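Local coordinates for hypothetical protein Atu2684 (PDB 2AXO) that is of unknown function but belongs to a thioredoxin-clan family and carries a disulfide between closely spaced cysteines, which may point to a redox role, at residues G44-F49 and D136-F141; A118-N121 and H125-G128. All coordinates share one frame; numbering follows the deposited sequence.

Contact 1 (G44-F49 and D136-F141); sequences GVVELF and DRLDAF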
loop_
_atom_site.group_PDB
_atom_site.type_symbol
_atom_site.label_atom_id
_atom_site.label_comp_id
_atom_site.label_asym_id
_atom_site.label_seq_id
_atom_site.Cartn_x
_atom_site.Cartn_y
_atom_site.Cartn_z
ATOM N N GLY A 44 -24.159 -9.224 -8.695
ATOM C CA GLY A 44 -23.017 -8.349 -8.908
ATOM C C GLY A 44 -21.694 -8.975 -8.504
ATOM O O GLY A 44 -21.616 -10.179 -8.254
ATOM N N VAL A 45 -20.655 -8.151 -8.440
ATOM C CA VAL A 45 -19.324 -8.610 -8.076
ATOM C C VAL A 45 -18.845 -7.980 -6.774
ATOM O O VAL A 45 -18.941 -6.764 -6.581
ATOM C CB VAL A 45 -18.308 -8.279 -9.192
ATOM C CG1 VAL A 45 -16.903 -8.696 -8.770
ATOM C CG2 VAL A 45 -18.709 -8.994 -10.475
ATOM N N VAL A 46 -18.339 -8.818 -5.874
ATOM C CA VAL A 46 -17.821 -8.338 -4.596
ATOM C C VAL A 46 -16.367 -8.768 -4.447
ATOM O O VAL A 46 -16.074 -9.949 -4.326
ATOM C CB VAL A 46 -18.645 -8.897 -3.408
ATOM C CG1 VAL A 46 -18.021 -8.460 -2.084
ATOM C CG2 VAL A 46 -20.078 -8.395 -3.501
ATOM N N GLU A 47 -15.466 -7.792 -4.475
ATOM C CA GLU A 47 -14.044 -8.043 -4.344
ATOM C C GLU A 47 -13.575 -7.520 -3.005
ATOM O O GLU A 47 -13.545 -6.314 -2.771
ATOM C CB GLU A 47 -13.283 -7.349 -5.469
ATOM C CG GLU A 47 -13.566 -7.946 -6.825
ATOM C CD GLU A 47 -12.919 -7.166 -7.944
ATOM O OE1 GLU A 47 -13.382 -6.041 -8.215
ATOM O OE2 GLU A 47 -11.943 -7.679 -8.528
ATOM N N LEU A 48 -13.212 -8.443 -2.124
ATOM C CA LEU A 48 -12.762 -8.090 -0.788
ATOM C C LEU A 48 -11.249 -8.088 -0.649
ATOM O O LEU A 48 -10.580 -9.058 -1.013
ATOM C CB LEU A 48 -13.351 -9.083 0.216
ATOM C CG LEU A 48 -12.840 -9.029 1.656
ATOM C CD1 LEU A 48 -13.397 -7.796 2.357
ATOM C CD2 LEU A 48 -13.268 -10.297 2.384
ATOM N N PHE A 49 -10.711 -6.989 -0.132
ATOM C CA PHE A 49 -9.280 -6.890 0.111
ATOM C C PHE A 49 -9.153 -7.099 1.608
ATOM O O PHE A 49 -9.744 -6.373 2.410
ATOM C CB PHE A 49 -8.748 -5.532 -0.347
ATOM C CG PHE A 49 -8.833 -5.354 -1.834
ATOM C CD1 PHE A 49 -10.021 -4.936 -2.431
ATOM C CD2 PHE A 49 -7.770 -5.734 -2.650
ATOM C CE1 PHE A 49 -10.152 -4.907 -3.822
ATOM C CE2 PHE A 49 -7.891 -5.708 -4.039
ATOM C CZ PHE A 49 -9.084 -5.297 -4.627
ATOM N N ASP A 136 -27.491 -3.963 -0.617
ATOM C CA ASP A 136 -28.329 -2.806 -0.939
ATOM C C ASP A 136 -27.663 -1.970 -2.030
ATOM O O ASP A 136 -28.340 -1.389 -2.876
ATOM C CB ASP A 136 -28.577 -1.928 0.298
ATOM C CG ASP A 136 -29.377 -2.640 1.382
ATOM O OD1 ASP A 136 -30.269 -3.454 1.048
ATOM O OD2 ASP A 136 -29.125 -2.366 2.578
ATOM N N ARG A 137 -26.335 -1.909 -2.005
ATOM C CA ARG A 137 -25.595 -1.150 -3.008
ATOM C C ARG A 137 -25.735 -1.844 -4.361
ATOM O O ARG A 137 -26.014 -1.197 -5.369
ATOM C CB ARG A 137 -24.112 -1.053 -2.633
ATOM C CG ARG A 137 -23.513 0.355 -2.714
ATOM C CD ARG A 137 -23.931 1.101 -3.972
ATOM N NE ARG A 137 -23.154 2.322 -4.180
ATOM C CZ ARG A 137 -23.418 3.220 -5.125
ATOM N NH1 ARG A 137 -24.445 3.039 -5.945
ATOM N NH2 ARG A 137 -22.647 4.292 -5.263
ATOM N N LEU A 138 -25.539 -3.160 -4.382
ATOM C CA LEU A 138 -25.650 -3.922 -5.627
ATOM C C LEU A 138 -27.036 -3.775 -6.238
ATOM O O LEU A 138 -27.181 -3.708 -7.457
ATOM C CB LEU A 138 -25.355 -5.405 -5.376
ATOM C CG LEU A 138 -23.894 -5.709 -5.040
ATOM C CD1 LEU A 138 -23.725 -7.188 -4.748
ATOM C CD2 LEU A 138 -23.019 -5.296 -6.222
ATOM N N ASP A 139 -28.050 -3.725 -5.380
ATOM C CA ASP A 139 -29.430 -3.581 -5.830
ATOM C C ASP A 139 -29.622 -2.199 -6.451
ATOM O O ASP A 139 -30.281 -2.054 -7.481
ATOM C CB ASP A 139 -30.381 -3.755 -4.644
ATOM C CG ASP A 139 -31.833 -3.690 -5.052
ATOM O OD1 ASP A 139 -32.258 -4.541 -5.859
ATOM O OD2 ASP A 139 -32.548 -2.791 -4.560
ATOM N N ALA A 140 -29.037 -1.187 -5.815
ATOM C CA ALA A 140 -29.130 0.183 -6.311
ATOM C C ALA A 140 -28.504 0.264 -7.699
ATOM O O ALA A 140 -28.998 0.978 -8.574
ATOM C CB ALA A 140 -28.418 1.141 -5.358
ATOM N N PHE A 141 -27.405 -0.460 -7.894
ATOM C CA PHE A 141 -26.741 -0.467 -9.192
ATOM C C PHE A 141 -27.658 -1.074 -10.248
ATOM O O PHE A 141 -27.823 -0.513 -11.331
ATOM C CB PHE A 141 -25.436 -1.269 -9.145
ATOM C CG PHE A 141 -24.301 -0.550 -8.472
ATOM C CD1 PHE A 141 -24.022 0.778 -8.774
ATOM C CD2 PHE A 141 -23.490 -1.213 -7.560
ATOM C CE1 PHE A 141 -22.950 1.438 -8.173
ATOM C CE2 PHE A 141 -22.418 -0.565 -6.955
ATOM C CZ PHE A 141 -22.150 0.763 -7.263
#
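Leu138 reaches from helix 136-141 toward the start of strand 45-49 and meets it with its two methyls, a compact example of how one helix residue can seat against a sheet. Neither CB nor CG of Leu138 comes within packing distance of residues 44-49; the contact is left to the branches. CG lies anti to the carbonyl carbon of Leu138 (chi1 -69°), and an extended second torsion then carries CD1 straight on from the helix. CD1 ends 4.0 Å from CG2 of Val46, methyl against methyl, with the two side chains crossing at about a right angle. Its twin is directed at backbone instead: CD2 of Leu138 lies 4.1 Å from CA of Gly44 and 4.3 Å from N of Val45. The close approach relies on Gly44 having no side chain in the path of CD2; separately, its phi and psi (163° and -168°) lie in a region open almost exclusively to glycine. The contact is thus small, apolar and buried, without a hydrogen bond across it. Leu138 also touches Leu120 of strand 117-120, and Val46 touches both Leu120 and Met67 of helix 58-70, placing the two helices on one face of the mixed sheet, as in thioredoxin-like folds. On the other face Val45 and Glu47 meet Ile250 of strand 247-257, while Glu47 forms a salt bridge with Arg100 of helix 95-107.

Contact 2 (A118-N121 and H125-G128); sequences AILN and HVKG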
loop_
_atom_site.group_PDB
_atom_site.type_symbol
_atom_site.label_atom_id
_atom_site.label_comp_id
_atom_site.label_asym_id
_atom_site.label_seq_id
_atom_site.Cartn_x
_atom_site.Cartn_y
_atom_site.Cartn_z
ATOM N N ALA A 118 -14.355 -3.696 0.546
ATOM C CA ALA A 118 -15.001 -4.431 -0.523
ATOM C C ALA A 118 -15.293 -3.474 -1.670
ATOM O O ALA A 118 -15.783 -2.363 -1.461
ATOM C CB ALA A 118 -16.293 -5.077 -0.027
ATOM N N ILE A 119 -14.963 -3.909 -2.879
ATOM C CA ILE A 119 -15.204 -3.117 -4.075
ATOM C C ILE A 119 -16.396 -3.785 -4.757
ATOM O O ILE A 119 -16.384 -4.992 -4.993
ATOM C CB ILE A 119 -13.960 -3.127 -5.008
ATOM C CG1 ILE A 119 -12.738 -2.569 -4.263
ATOM C CG2 ILE A 119 -14.242 -2.321 -6.270
ATOM C CD1 ILE A 119 -12.890 -1.123 -3.796
ATOM N N LEU A 120 -17.434 -3.006 -5.052
ATOM C CA LEU A 120 -18.644 -3.555 -5.655
ATOM C C LEU A 120 -18.788 -3.203 -7.142
ATOM O O LEU A 120 -18.804 -2.026 -7.513
ATOM C CB LEU A 120 -19.863 -3.068 -4.859
ATOM C CG LEU A 120 -19.768 -3.188 -3.326
ATOM C CD1 LEU A 120 -21.052 -2.671 -2.703
ATOM C CD2 LEU A 120 -19.530 -4.634 -2.911
ATOM N N ASN A 121 -18.896 -4.230 -7.984
ATOM C CA ASN A 121 -19.014 -4.057 -9.437
ATOM C C ASN A 121 -17.904 -3.158 -9.974
ATOM O O ASN A 121 -18.059 -2.530 -11.022
ATOM C CB ASN A 121 -20.369 -3.432 -9.817
ATOM C CG ASN A 121 -21.544 -4.380 -9.629
ATOM O OD1 ASN A 121 -22.690 -4.029 -9.947
ATOM N ND2 ASN A 121 -21.281 -5.571 -9.116
ATOM N N HIS A 125 -16.764 1.469 -3.131
ATOM C CA HIS A 125 -16.212 0.722 -2.008
ATOM C C HIS A 125 -17.101 0.828 -0.775
ATOM O O HIS A 125 -17.867 1.782 -0.623
ATOM C CB HIS A 125 -14.810 1.238 -1.681
ATOM C CG HIS A 125 -14.805 2.521 -0.912
ATOM N ND1 HIS A 125 -14.568 2.573 0.446
ATOM C CD2 HIS A 125 -15.051 3.795 -1.301
ATOM C CE1 HIS A 125 -14.672 3.823 0.861
ATOM N NE2 HIS A 125 -14.966 4.584 -0.180
ATOM N N VAL A 126 -16.996 -0.167 0.099
ATOM C CA VAL A 126 -17.773 -0.219 1.330
ATOM C C VAL A 126 -17.037 -1.089 2.339
ATOM O O VAL A 126 -16.193 -1.904 1.961
ATOM C CB VAL A 126 -19.166 -0.847 1.099
ATOM C CG1 VAL A 126 -20.020 0.052 0.220
ATOM C CG2 VAL A 126 -19.011 -2.216 0.467
ATOM N N LYS A 127 -17.346 -0.909 3.619
ATOM C CA LYS A 127 -16.721 -1.719 4.656
ATOM C C LYS A 127 -16.963 -3.179 4.300
ATOM O O LYS A 127 -18.078 -3.560 3.947
ATOM C CB LYS A 127 -17.341 -1.427 6.024
ATOM C CG LYS A 127 -16.838 -0.171 6.710
ATOM C CD LYS A 127 -17.196 1.091 5.953
ATOM C CE LYS A 127 -17.000 2.320 6.837
ATOM N NZ LYS A 127 -15.630 2.384 7.421
ATOM N N GLY A 128 -15.921 -3.996 4.398
ATOM C CA GLY A 128 -16.058 -5.402 4.063
ATOM C C GLY A 128 -17.093 -6.190 4.850
ATOM O O GLY A 128 -17.673 -7.144 4.324
#
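Ala118 and Val126 exchange two backbone hydrogen bonds as an antiparallel hydrogen-bonded pair. The amide of Ala118 gives a nearly straight bond (169°) to Val126 O at 2.9 Å; in return Val126 N reaches Ala118 O at 3.0 Å, a more bent bond (146°). Ala118 O also receives a CA-H...O contact from His125, whose CA lies 3.2 Å away, so two neighbouring residues of one strand approach the same carbonyl. Together the strands form a beta hairpin at the edge of the mixed sheet, consistent with the hairpin that precedes the last helix of a thioredoxin-like fold. Next along it, Ile119 and His125 make a non-hydrogen-bonded pair, in which Ile119 CD1 packs 3.7 Å from His125 CB; the imidazole turns away from Ile119, and its ND1 is hydrogen-bonded to Tyr114 OH. On the face that helix 131-143 covers, chi1 of Val126 (-67°) sets CG1 anti to the carbonyl carbon and puts CG2 between N and that carbon, aimed back at the first strand. There CG2 meets Leu120 CD1 at 3.8 Å and Ala118 CB at 4.0 Å. Ile134 of the helix touches both Leu120 and Val126.

Overall arrangement
Contacts 1 and 2, whose centres are about 6 Å apart, share one sheet: strand 45-50 of contact 1 lies beside strand 117-120 of contact 2. Backbone bonds are probable between them, from Ile119 N to Glu47 O at 2.8 Å and from Asn121 N to Val45 O at 2.9 Å. Chain order adds a second tie, since strand 124-127 runs on into helix 131-143, which returns across the hairpin to reach strand 45-50. Leu120, part of contact 2, thereby also belongs to the surroundings of contact 1. Strand 45-50 also leads toward the Cys54-Cys57 disulfide, which precedes helix 58-70 as in thioredoxin-like proteins; neither contact includes it.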